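Local coordinates for protein YcaO (Methanopyrus kandleri, PDB 6CIB) that binds ATP-type nucleotides and magnesium as a YcaO-family enzyme and probably uses them to install thioamides in peptide backbones, at residues W22-V32 / L339-V347. Numbering follows the deposited sequence.
Sequences WIRHRELERKV and LENLDVPVV
L342 lays one methyl against V32 and the other against K31, an instance of a loop packed on two helices through a pair of apolar side chains, here L342 and V344, with a long salt bridge at the margin. Its CD1 meets V32 CG2 at 3.6 Å, the two side chains crossing at about a right angle, while CD2 lies against CB and CD of K31, whose chain slides past in the opposite direction. The same CD2 touches L28 CD2. L28 and V344 reach toward each other tip to tip, and V344 CG2, beside its own backbone N because CG1 takes the anti place (chi1 -179°), also receives CH2 of the W22 ring at 3.6 Å. That ring turns its edge to the carbonyl O of D343.

R26 passes its CD over the rim of one indole face, its chain extended from CG to NE, and its guanidinium reaches D343, whose O lies over the rim of one guanidinium face and whose CB is 3.4 Å from NH2. Guanidinium and carboxylate planes stand 29° apart, and the salt bridge from NH2 to D343 OD2 is long at 3.7 Å. A leucine in place of R26 would probably leave the D343 carboxylate without this distant countercharge. The backbone O of R26 is bonded by K31 NZ at 2.7 Å from above the carbonyl plane, tying the lysine back across the Schellman turn at E27 that separates the two helices. D343 itself centres an inverse gamma turn.

R152 makes a cation-pi contact with W22, whose side chain is about 7 Å from bound ADP. Helix 68-85 meets V32 and V344 through C79, A83 and M77, and beyond the loop strand 346-351 pairs with strands 332-336 and 148-150 of the antiparallel sheet.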
loop_
_atom_site.group_PDB
_atom_site.type_symbol
_atom_site.label_atom_id
_atom_site.label_comp_id
_atom_site.label_asym_id
_atom_site.label_seq_id
_atom_site.Cartn_x
_atom_site.Cartn_y
_atom_site.Cartn_z
ATOM N N TRP A 22 -9.583 21.281 2.927
ATOM C CA TRP A 22 -10.728 20.619 2.305
ATOM C C TRP A 22 -11.310 19.484 3.175
ATOM O O TRP A 22 -12.533 19.396 3.337
ATOM C CB TRP A 22 -10.287 20.132 0.919
ATOM C CG TRP A 22 -11.263 19.329 0.103
ATOM C CD1 TRP A 22 -12.207 19.811 -0.768
ATOM C CD2 TRP A 22 -11.336 17.901 0.021
ATOM N NE1 TRP A 22 -12.880 18.767 -1.364
ATOM C CE2 TRP A 22 -12.365 17.586 -0.902
ATOM C CE3 TRP A 22 -10.640 16.852 0.647
ATOM C CZ2 TRP A 22 -12.717 16.266 -1.213
ATOM C CZ3 TRP A 22 -10.993 15.530 0.338
ATOM C CH2 TRP A 22 -12.023 15.255 -0.582
ATOM N N ILE A 23 -10.441 18.633 3.738
ATOM C CA ILE A 23 -10.850 17.567 4.684
ATOM C C ILE A 23 -11.598 18.168 5.883
ATOM O O ILE A 23 -12.652 17.659 6.288
ATOM C CB ILE A 23 -9.636 16.699 5.155
ATOM C CG1 ILE A 23 -9.158 15.763 4.027
ATOM C CG2 ILE A 23 -9.963 15.896 6.416
ATOM C CD1 ILE A 23 -7.740 15.227 4.199
ATOM N N ARG A 24 -11.049 19.253 6.426
ATOM C CA ARG A 24 -11.616 19.928 7.590
ATOM C C ARG A 24 -12.961 20.595 7.305
ATOM O O ARG A 24 -13.897 20.474 8.102
ATOM C CB ARG A 24 -10.621 20.926 8.162
ATOM C CG ARG A 24 -9.631 20.268 9.094
ATOM C CD ARG A 24 -8.387 21.104 9.265
ATOM N NE ARG A 24 -7.435 20.429 10.142
ATOM C CZ ARG A 24 -6.206 20.858 10.413
ATOM N NH1 ARG A 24 -5.735 21.975 9.865
ATOM N NH2 ARG A 24 -5.433 20.146 11.228
ATOM N N HIS A 25 -13.052 21.276 6.163
ATOM C CA HIS A 25 -14.286 21.939 5.738
ATOM C C HIS A 25 -15.427 20.935 5.563
ATOM O O HIS A 25 -16.557 21.187 6.002
ATOM C CB HIS A 25 -14.058 22.717 4.441
ATOM C CG HIS A 25 -15.304 23.333 3.886
ATOM N ND1 HIS A 25 -15.935 22.846 2.762
ATOM C CD2 HIS A 25 -16.050 24.379 4.316
ATOM C CE1 HIS A 25 -17.010 23.575 2.513
ATOM N NE2 HIS A 25 -17.101 24.512 3.442
ATOM N N ARG A 26 -15.106 19.797 4.944
ATOM C CA ARG A 26 -16.066 18.738 4.647
ATOM C C ARG A 26 -16.366 17.828 5.843
ATOM O O ARG A 26 -17.212 16.929 5.743
ATOM C CB ARG A 26 -15.546 17.887 3.497
ATOM C CG ARG A 26 -15.777 18.463 2.118
ATOM C CD ARG A 26 -15.181 17.508 1.109
ATOM N NE ARG A 26 -15.625 17.753 -0.259
ATOM C CZ ARG A 26 -16.573 17.057 -0.882
ATOM N NH1 ARG A 26 -17.208 16.063 -0.264
ATOM N NH2 ARG A 26 -16.890 17.368 -2.135
ATOM N N GLU A 27 -15.645 18.043 6.946
ATOM C CA GLU A 27 -15.838 17.323 8.212
ATOM C C GLU A 27 -15.726 15.801 8.038
ATOM O O GLU A 27 -16.459 15.023 8.674
ATOM C CB GLU A 27 -17.166 17.734 8.867
ATOM C CG GLU A 27 -17.257 19.226 9.177
ATOM C CD GLU A 27 -18.482 19.617 9.996
ATOM O OE1 GLU A 27 -19.148 18.737 10.578
ATOM O OE2 GLU A 27 -18.774 20.830 10.073
ATOM N N LEU A 28 -14.791 15.391 7.177
ATOM C CA LEU A 28 -14.646 13.984 6.778
ATOM C C LEU A 28 -14.353 13.050 7.945
ATOM O O LEU A 28 -14.926 11.955 8.011
ATOM C CB LEU A 28 -13.587 13.814 5.672
ATOM C CG LEU A 28 -13.810 14.535 4.336
ATOM C CD1 LEU A 28 -12.613 14.294 3.429
ATOM C CD2 LEU A 28 -15.102 14.118 3.636
ATOM N N GLU A 29 -13.494 13.491 8.868
ATOM C CA GLU A 29 -13.075 12.651 9.994
ATOM C C GLU A 29 -14.236 12.321 10.928
ATOM O O GLU A 29 -14.455 11.141 11.249
ATOM C CB GLU A 29 -11.868 13.255 10.730
ATOM C CG GLU A 29 -10.607 13.214 9.866
ATOM C CD GLU A 29 -9.307 13.331 10.640
ATOM O OE1 GLU A 29 -8.855 14.463 10.878
ATOM O OE2 GLU A 29 -8.704 12.290 10.969
ATOM N N ARG A 30 -14.998 13.351 11.309
ATOM C CA ARG A 30 -16.233 13.171 12.083
ATOM C C ARG A 30 -17.214 12.244 11.355
ATOM O O ARG A 30 -17.743 11.309 11.963
ATOM C CB ARG A 30 -16.901 14.520 12.406
ATOM C CG ARG A 30 -18.119 14.412 13.333
ATOM C CD ARG A 30 -18.917 15.713 13.462
ATOM N NE ARG A 30 -19.357 16.299 12.184
ATOM C CZ ARG A 30 -20.370 15.863 11.432
ATOM N NH1 ARG A 30 -21.091 14.804 11.790
ATOM N NH2 ARG A 30 -20.661 16.487 10.299
ATOM N N LYS A 31 -17.425 12.491 10.060
ATOM C CA LYS A 31 -18.418 11.763 9.263
ATOM C C LYS A 31 -18.098 10.291 9.115
ATOM O O LYS A 31 -18.998 9.468 8.909
ATOM C CB LYS A 31 -18.580 12.405 7.885
ATOM C CG LYS A 31 -19.459 13.649 7.884
ATOM C CD LYS A 31 -19.425 14.345 6.533
ATOM C CE LYS A 31 -20.299 15.592 6.516
ATOM N NZ LYS A 31 -19.874 16.556 5.452
ATOM N N VAL A 32 -16.812 9.980 9.263
ATOM C CA VAL A 32 -16.248 8.654 9.062
ATOM C C VAL A 32 -15.987 7.935 10.403
ATOM O O VAL A 32 -15.490 6.802 10.443
ATOM C CB VAL A 32 -15.020 8.820 8.132
ATOM C CG1 VAL A 32 -13.703 8.351 8.727
ATOM C CG2 VAL A 32 -15.326 8.296 6.739
ATOM N N LEU A 339 -18.106 6.972 -1.826
ATOM C CA LEU A 339 -19.372 7.093 -1.106
ATOM C C LEU A 339 -20.160 8.259 -1.681
ATOM O O LEU A 339 -19.582 9.284 -2.024
ATOM C CB LEU A 339 -19.134 7.281 0.399
ATOM C CG LEU A 339 -18.744 6.048 1.218
ATOM C CD1 LEU A 339 -17.946 6.454 2.446
ATOM C CD2 LEU A 339 -19.969 5.237 1.615
ATOM N N GLU A 340 -21.472 8.078 -1.814
ATOM C CA GLU A 340 -22.366 9.119 -2.339
ATOM C C GLU A 340 -22.331 10.398 -1.490
ATOM O O GLU A 340 -22.156 11.490 -2.030
ATOM C CB GLU A 340 -23.803 8.590 -2.474
ATOM C CG GLU A 340 -23.956 7.411 -3.435
ATOM C CD GLU A 340 -25.331 6.752 -3.393
ATOM O OE1 GLU A 340 -26.023 6.813 -2.348
ATOM O OE2 GLU A 340 -25.722 6.154 -4.418
ATOM N N ASN A 341 -22.466 10.245 -0.171
ATOM C CA ASN A 341 -22.481 11.377 0.764
ATOM C C ASN A 341 -21.128 12.101 0.847
ATOM O O ASN A 341 -21.062 13.314 0.605
ATOM C CB ASN A 341 -23.000 10.960 2.153
ATOM C CG ASN A 341 -22.222 9.799 2.757
ATOM O OD1 ASN A 341 -22.206 8.691 2.217
ATOM N ND2 ASN A 341 -21.576 10.051 3.890
ATOM N N LEU A 342 -20.060 11.363 1.164
ATOM C CA LEU A 342 -18.699 11.900 1.104
ATOM C C LEU A 342 -18.259 11.879 -0.345
ATOM O O LEU A 342 -18.014 10.809 -0.905
ATOM C CB LEU A 342 -17.715 11.045 1.914
ATOM C CG LEU A 342 -17.917 10.586 3.353
ATOM C CD1 LEU A 342 -16.740 9.712 3.736
ATOM C CD2 LEU A 342 -18.013 11.763 4.300
ATOM N N ASP A 343 -18.150 13.046 -0.964
ATOM C CA ASP A 343 -17.676 13.105 -2.344
ATOM C C ASP A 343 -16.141 12.966 -2.401
ATOM O O ASP A 343 -15.427 13.901 -2.774
ATOM C CB ASP A 343 -18.186 14.378 -3.039
ATOM C CG ASP A 343 -18.055 14.313 -4.550
ATOM O OD1 ASP A 343 -18.506 13.315 -5.158
ATOM O OD2 ASP A 343 -17.500 15.271 -5.129
ATOM N N VAL A 344 -15.648 11.796 -1.988
ATOM C CA VAL A 344 -14.210 11.503 -1.947
ATOM C C VAL A 344 -13.954 10.273 -2.807
ATOM O O VAL A 344 -14.467 9.196 -2.499
ATOM C CB VAL A 344 -13.684 11.230 -0.514
ATOM C CG1 VAL A 344 -12.186 10.960 -0.540
ATOM C CG2 VAL A 344 -14.004 12.382 0.431
ATOM N N PRO A 345 -13.167 10.429 -3.888
ATOM C CA PRO A 345 -12.794 9.284 -4.721
ATOM C C PRO A 345 -12.053 8.206 -3.930
ATOM O O PRO A 345 -11.018 8.485 -3.318
ATOM C CB PRO A 345 -11.877 9.904 -5.786
ATOM C CG PRO A 345 -12.303 11.332 -5.867
ATOM C CD PRO A 345 -12.710 11.708 -4.471
ATOM N N VAL A 346 -12.624 7.001 -3.909
ATOM C CA VAL A 346 -11.974 5.811 -3.336
ATOM C C VAL A 346 -12.091 4.700 -4.368
ATOM O O VAL A 346 -13.133 4.562 -5.023
ATOM C CB VAL A 346 -12.602 5.355 -1.976
ATOM C CG1 VAL A 346 -11.887 4.119 -1.413
ATOM C CG2 VAL A 346 -12.557 6.478 -0.946
ATOM N N VAL A 347 -11.016 3.927 -4.528
ATOM C CA VAL A 347 -11.036 2.752 -5.401
ATOM C C VAL A 347 -10.444 1.520 -4.730
ATOM O O VAL A 347 -9.652 1.621 -3.779
ATOM C CB VAL A 347 -10.322 2.964 -6.771
ATOM C CG1 VAL A 347 -10.909 4.143 -7.544
ATOM C CG2 VAL A 347 -8.809 3.095 -6.617
#